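Nitrogen regulatory protein P-II (Thiomonas intermedia, PDB 5DS7) binds adenine nucleotides between the subunits of its trimer and, as a member of the P-II family, probably regulates the activity of partner proteins. Local coordinates at residues Y7-L12 and I67-E72; E13-G18 and D61-I66. All coordinates share one frame; numbering follows the deposited sequence.

Contact 1 (Y7-L12 and I67-E72); sequences YPLKKL and IAAVPE. With AMP (adenosine monophosphate), chain E.
Strands 7-17 and 63-70, the two central strands of the ferredoxin-like P-II sheet, run antiparallel here, with K10 facing V70, K11 facing A69 and L12 facing A68. K10 and V70 form a hydrogen-bonded pair: K10 N meets V70 O at 2.8 Å, nearly in line with the carbonyl, and V70 N returns to K10 O. L12 and A68 repeat the pattern. Between them K11 and A69 are a non-hydrogen-bonded pair, so A69 turns its N-H and C=O outward, toward the nucleotide. A69 N donates to N1 of AMP at 3.0 Å, and N6 of AMP donates to A69 O at 3.1 Å; these two bonds to the adenine belong to the intersubunit nucleotide site of the P-II trimer. On the K11 face, the lysine chain runs alongside I67, CD lying 3.7 Å from I67 CG2, and a bend at chi3 (81°) turns its end to salt bridges with E13 and with E13 of the second subunit. On the other face K10 bends at chi2 (-78°) and lies beside E72, CG 3.7 Å from E72 CA. K10 NZ stays 4.1 Å from E72 OE2, beyond a salt bridge, and is taken instead by D97.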
# COMPACT_ATOMS: atom_id res chain seq x y z
N TYR B 7 3.65 -18.55 -2.00
CA TYR B 7 3.05 -19.00 -0.75
C TYR B 7 2.22 -17.87 -0.16
O TYR B 7 2.54 -16.70 -0.38
CB TYR B 7 4.15 -19.42 0.22
CG TYR B 7 5.12 -20.47 -0.31
CD1 TYR B 7 6.17 -20.11 -1.16
CD2 TYR B 7 5.00 -21.80 0.05
CE1 TYR B 7 7.07 -21.07 -1.64
CE2 TYR B 7 5.89 -22.76 -0.42
CZ TYR B 7 6.92 -22.39 -1.26
OH TYR B 7 7.79 -23.35 -1.72
N PRO B 8 1.13 -18.20 0.56
CA PRO B 8 0.29 -17.16 1.16
C PRO B 8 0.93 -16.54 2.39
O PRO B 8 1.65 -17.20 3.10
CB PRO B 8 -0.99 -17.92 1.54
CG PRO B 8 -0.54 -19.30 1.73
CD PRO B 8 0.54 -19.54 0.75
N LEU B 9 0.78 -15.31 2.73
CA LEU B 9 0.94 -14.57 3.97
C LEU B 9 -0.16 -13.51 3.97
O LEU B 9 -0.90 -13.38 2.98
CB LEU B 9 2.31 -13.90 4.07
CG LEU B 9 3.65 -14.62 4.16
CD1 LEU B 9 4.78 -13.57 4.10
CD2 LEU B 9 3.78 -15.48 5.41
N LYS B 10 0.10 -12.80 5.16
CA LYS B 10 -0.69 -11.59 5.38
C LYS B 10 0.21 -10.35 5.30
O LYS B 10 1.41 -10.41 5.54
CB LYS B 10 -1.39 -11.66 6.72
CG LYS B 10 -2.33 -12.84 6.87
CD LYS B 10 -3.64 -12.60 6.15
CE LYS B 10 -4.34 -13.93 5.91
NZ LYS B 10 -5.74 -13.75 5.47
N LYS B 11 -0.37 -9.22 4.95
CA LYS B 11 0.38 -7.99 4.96
C LYS B 11 -0.46 -6.96 5.70
O LYS B 11 -1.62 -6.71 5.36
CB LYS B 11 0.71 -7.54 3.54
CG LYS B 11 1.69 -6.37 3.46
CD LYS B 11 1.61 -5.64 2.12
CE LYS B 11 0.44 -4.69 2.10
NZ LYS B 11 0.45 -3.83 0.89
N LEU B 12 0.10 -6.39 6.76
CA LEU B 12 -0.60 -5.33 7.48
C LEU B 12 -0.19 -3.95 6.98
O LEU B 12 0.98 -3.74 6.68
CB LEU B 12 -0.30 -5.42 8.96
CG LEU B 12 -0.55 -6.76 9.65
CD1 LEU B 12 -0.21 -6.57 11.10
CD2 LEU B 12 -1.99 -7.13 9.51
N ILE B 67 4.18 -0.97 6.87
CA ILE B 67 3.83 -2.16 6.11
C ILE B 67 4.59 -3.35 6.65
O ILE B 67 5.83 -3.32 6.75
CB ILE B 67 4.16 -1.99 4.62
CG1 ILE B 67 3.49 -0.72 4.08
CG2 ILE B 67 3.77 -3.22 3.84
CD1 ILE B 67 4.19 -0.15 2.83
N ALA B 68 3.87 -4.41 7.01
CA ALA B 68 4.51 -5.58 7.58
C ALA B 68 3.89 -6.84 7.02
O ALA B 68 2.73 -7.13 7.27
CB ALA B 68 4.39 -5.58 9.09
N ALA B 69 4.66 -7.58 6.24
CA ALA B 69 4.25 -8.91 5.82
C ALA B 69 4.49 -9.89 6.96
O ALA B 69 5.59 -9.97 7.50
CB ALA B 69 5.00 -9.34 4.57
N VAL B 70 3.44 -10.61 7.33
CA VAL B 70 3.49 -11.51 8.48
C VAL B 70 2.74 -12.81 8.17
O VAL B 70 1.86 -12.83 7.33
CB VAL B 70 2.87 -10.87 9.74
CG1 VAL B 70 3.49 -9.48 10.01
CG2 VAL B 70 1.35 -10.78 9.61
N PRO B 71 3.14 -13.92 8.84
CA PRO B 71 2.36 -15.16 8.79
C PRO B 71 1.00 -14.94 9.43
O PRO B 71 0.91 -14.15 10.36
CB PRO B 71 3.21 -16.16 9.58
CG PRO B 71 4.18 -15.35 10.34
CD PRO B 71 4.42 -14.10 9.55
N GLU B 72 -0.03 -15.62 8.94
CA GLU B 72 -1.39 -15.36 9.41
C GLU B 72 -1.55 -15.62 10.91
O GLU B 72 -2.43 -15.05 11.54
CB GLU B 72 -2.40 -16.22 8.63
CG GLU B 72 -3.83 -16.08 9.14
CD GLU B 72 -4.83 -16.91 8.35
OE1 GLU B 72 -4.39 -17.83 7.62
OE2 GLU B 72 -6.05 -16.63 8.44
P AMP E . 16.09 -7.64 3.64
O1P AMP E . 15.71 -8.62 4.71
O2P AMP E . 17.44 -7.00 3.85
O3P AMP E . 15.84 -8.07 2.21
O5' AMP E . 15.09 -6.42 3.82
C5' AMP E . 15.21 -5.27 2.99
C4' AMP E . 14.03 -4.34 3.16
O4' AMP E . 12.82 -4.99 2.71
C3' AMP E . 13.73 -3.91 4.58
O3' AMP E . 14.55 -2.85 5.02
C2' AMP E . 12.25 -3.56 4.52
O2' AMP E . 12.07 -2.25 4.02
C1' AMP E . 11.73 -4.56 3.50
N9 AMP E . 11.14 -5.73 4.19
C8 AMP E . 11.79 -6.84 4.58
N7 AMP E . 10.96 -7.68 5.22
C5 AMP E . 9.75 -7.11 5.26
C6 AMP E . 8.43 -7.45 5.80
N6 AMP E . 8.21 -8.61 6.44
N1 AMP E . 7.43 -6.57 5.64
C2 AMP E . 7.63 -5.40 5.00
N3 AMP E . 8.80 -5.01 4.50
C4 AMP E . 9.88 -5.82 4.58

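Contact 2 (E13-G18 and D61-I66). With AMP (adenosine monophosphate), chain G.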
# COMPACT_ATOMS: atom_id res chain seq x y z
N GLU B 13 -1.15 -3.04 6.89
CA GLU B 13 -0.84 -1.61 6.74
C GLU B 13 -1.32 -0.91 8.00
O GLU B 13 -2.51 -0.92 8.31
CB GLU B 13 -1.49 -1.02 5.48
CG GLU B 13 -0.88 -1.59 4.21
CD GLU B 13 -1.54 -1.09 2.92
OE1 GLU B 13 -1.11 -1.51 1.83
OE2 GLU B 13 -2.48 -0.27 3.00
N ILE B 14 -0.39 -0.33 8.74
CA ILE B 14 -0.71 0.30 10.02
C ILE B 14 -0.44 1.78 9.92
O ILE B 14 0.70 2.18 9.66
CB ILE B 14 0.10 -0.31 11.16
CG1 ILE B 14 0.01 -1.84 11.09
CG2 ILE B 14 -0.36 0.27 12.51
CD1 ILE B 14 1.22 -2.55 11.67
N ILE B 15 -1.48 2.59 10.08
CA ILE B 15 -1.37 4.03 9.89
C ILE B 15 -1.58 4.71 11.22
O ILE B 15 -2.61 4.48 11.86
CB ILE B 15 -2.39 4.50 8.85
CG1 ILE B 15 -2.14 3.77 7.52
CG2 ILE B 15 -2.34 6.01 8.66
CD1 ILE B 15 -3.27 3.91 6.53
N LEU B 16 -0.61 5.50 11.67
CA LEU B 16 -0.71 6.18 12.96
C LEU B 16 0.28 7.35 13.03
O LEU B 16 1.13 7.49 12.15
CB LEU B 16 -0.47 5.19 14.11
CG LEU B 16 0.97 4.76 14.38
CD1 LEU B 16 0.99 3.68 15.44
CD2 LEU B 16 1.69 4.30 13.12
N GLU B 17 0.14 8.20 14.04
CA GLU B 17 1.03 9.35 14.19
C GLU B 17 2.46 8.90 14.47
O GLU B 17 2.68 7.93 15.21
CB GLU B 17 0.52 10.26 15.32
CG GLU B 17 -0.81 10.94 15.03
CD GLU B 17 -1.51 11.44 16.31
OE1 GLU B 17 -2.01 10.59 17.09
OE2 GLU B 17 -1.55 12.66 16.54
N GLY B 18 3.42 9.59 13.87
CA GLY B 18 4.82 9.21 13.94
C GLY B 18 5.42 9.16 15.33
O GLY B 18 6.42 8.46 15.54
N ASP B 61 6.86 13.60 13.77
CA ASP B 61 5.49 13.64 14.31
C ASP B 61 4.42 13.40 13.27
O ASP B 61 3.27 13.17 13.61
CB ASP B 61 5.22 15.00 14.96
CG ASP B 61 5.93 15.16 16.28
OD1 ASP B 61 6.48 14.16 16.78
OD2 ASP B 61 5.92 16.28 16.81
N ALA B 62 4.77 13.47 11.99
CA ALA B 62 3.75 13.30 10.96
C ALA B 62 3.25 11.86 10.93
O ALA B 62 3.94 10.95 11.38
CB ALA B 62 4.30 13.68 9.60
N LEU B 63 2.06 11.66 10.38
CA LEU B 63 1.53 10.32 10.13
C LEU B 63 2.50 9.42 9.35
O LEU B 63 3.17 9.88 8.42
CB LEU B 63 0.22 10.39 9.34
CG LEU B 63 -1.11 10.64 10.03
CD1 LEU B 63 -2.21 10.47 9.00
CD2 LEU B 63 -1.34 9.76 11.26
N ILE B 64 2.52 8.14 9.71
CA ILE B 64 3.29 7.14 8.97
C ILE B 64 2.42 5.92 8.66
O ILE B 64 1.36 5.73 9.25
CB ILE B 64 4.56 6.69 9.76
CG1 ILE B 64 4.16 5.94 11.03
CG2 ILE B 64 5.43 7.89 10.11
CD1 ILE B 64 5.36 5.34 11.78
N MET B 65 2.90 5.09 7.75
CA MET B 65 2.22 3.86 7.47
C MET B 65 3.28 2.78 7.55
O MET B 65 4.23 2.79 6.80
CB MET B 65 1.53 3.86 6.11
CG MET B 65 1.11 2.49 5.62
SD MET B 65 0.07 2.42 4.14
CE MET B 65 1.14 3.10 2.89
N ILE B 66 3.11 1.86 8.48
CA ILE B 66 4.00 0.71 8.59
C ILE B 66 3.42 -0.48 7.83
O ILE B 66 2.29 -0.94 8.09
CB ILE B 66 4.24 0.34 10.07
CG1 ILE B 66 4.86 1.52 10.82
CG2 ILE B 66 5.11 -0.91 10.20
CD1 ILE B 66 4.74 1.40 12.35
P AMP G . -8.75 8.50 12.93
O1P AMP G . -8.24 7.43 13.87
O2P AMP G . -10.17 8.29 12.48
O3P AMP G . -8.35 9.89 13.36
O5' AMP G . -7.87 8.26 11.63
C5' AMP G . -6.53 8.71 11.60
C4' AMP G . -5.89 8.49 10.25
O4' AMP G . -6.15 7.15 9.78
C3' AMP G . -6.43 9.38 9.15
O3' AMP G . -5.83 10.66 9.18
C2' AMP G . -6.09 8.59 7.89
O2' AMP G . -4.74 8.78 7.55
C1' AMP G . -6.28 7.15 8.37
N9 AMP G . -7.63 6.64 8.03
C8 AMP G . -8.74 6.73 8.78
N7 AMP G . -9.81 6.18 8.15
C5 AMP G . -9.38 5.75 6.96
C6 AMP G . -9.99 5.09 5.80
N6 AMP G . -11.30 4.78 5.82
N1 AMP G . -9.20 4.81 4.74
C2 AMP G . -7.88 5.12 4.74
N3 AMP G . -7.26 5.72 5.76
C4 AMP G . -7.95 6.05 6.88
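L16 and I64 make the tight side of this contact, L16 CD2 lying 3.6 Å from I64 CG1. Both side chains take the same first torsion, CG of L16 (chi1 76°) and CG1 of I64 each standing between backbone N and carbonyl carbon, and the two run side by side the same way. L16 CD2 also reaches I66 CD1, and helices 21-31 and 75-88 cover this face, as expected of the ferredoxin-like P-II fold, whose two helices pack on one side of the sheet. Beneath these side chains, I14 pairs with I66 and L16 with I64 through two hydrogen bonds each, I64 N to L16 O (2.9 Å) being nearly straight at 171°. The opposite face looks to the subunit interface: the side chains of I15 and M65 cross at a slant, I15 CG1 lying 3.9 Å from M65 CB, and M65 SD lies along E13, whose OE2 salt-bridges K11 of the third subunit. L63 straddles two partners: CD1 meets the ribose O2' of AMP at 3.4 Å, while CD2 rests on the backbone of L16. Where strand 7-17 finishes and strand 63-70 starts, the pairing slackens. G18 N reaches A62 O by a weak, bent bond (126°), L63 CD2 lies 3.5 Å from E17 N and, more loosely, 4.0 Å from E17 CG, and partly exposed D61 sets off from its backbone away from 13-18.

Overall arrangement
From the N terminus, strand 7-17 supplies the first half of contact 1 and then, without a break, the first half of contact 2. The chain goes on through helix 21-31 and strands 36-39, 43-45 and 50-52 before strand 63-70 comes back antiparallel, so 61-66 closes contact 2 first and 67-72 closes the longer loop of contact 1 around it. The two are thus nested, their centres about 18 Å apart on opposite sides of the chain's centre. Together they join the middle strands of the four-stranded sheet, flanked by 36-39 and 92-100. Each end borders a different AMP, adenine at contact 1 and ribose at contact 2.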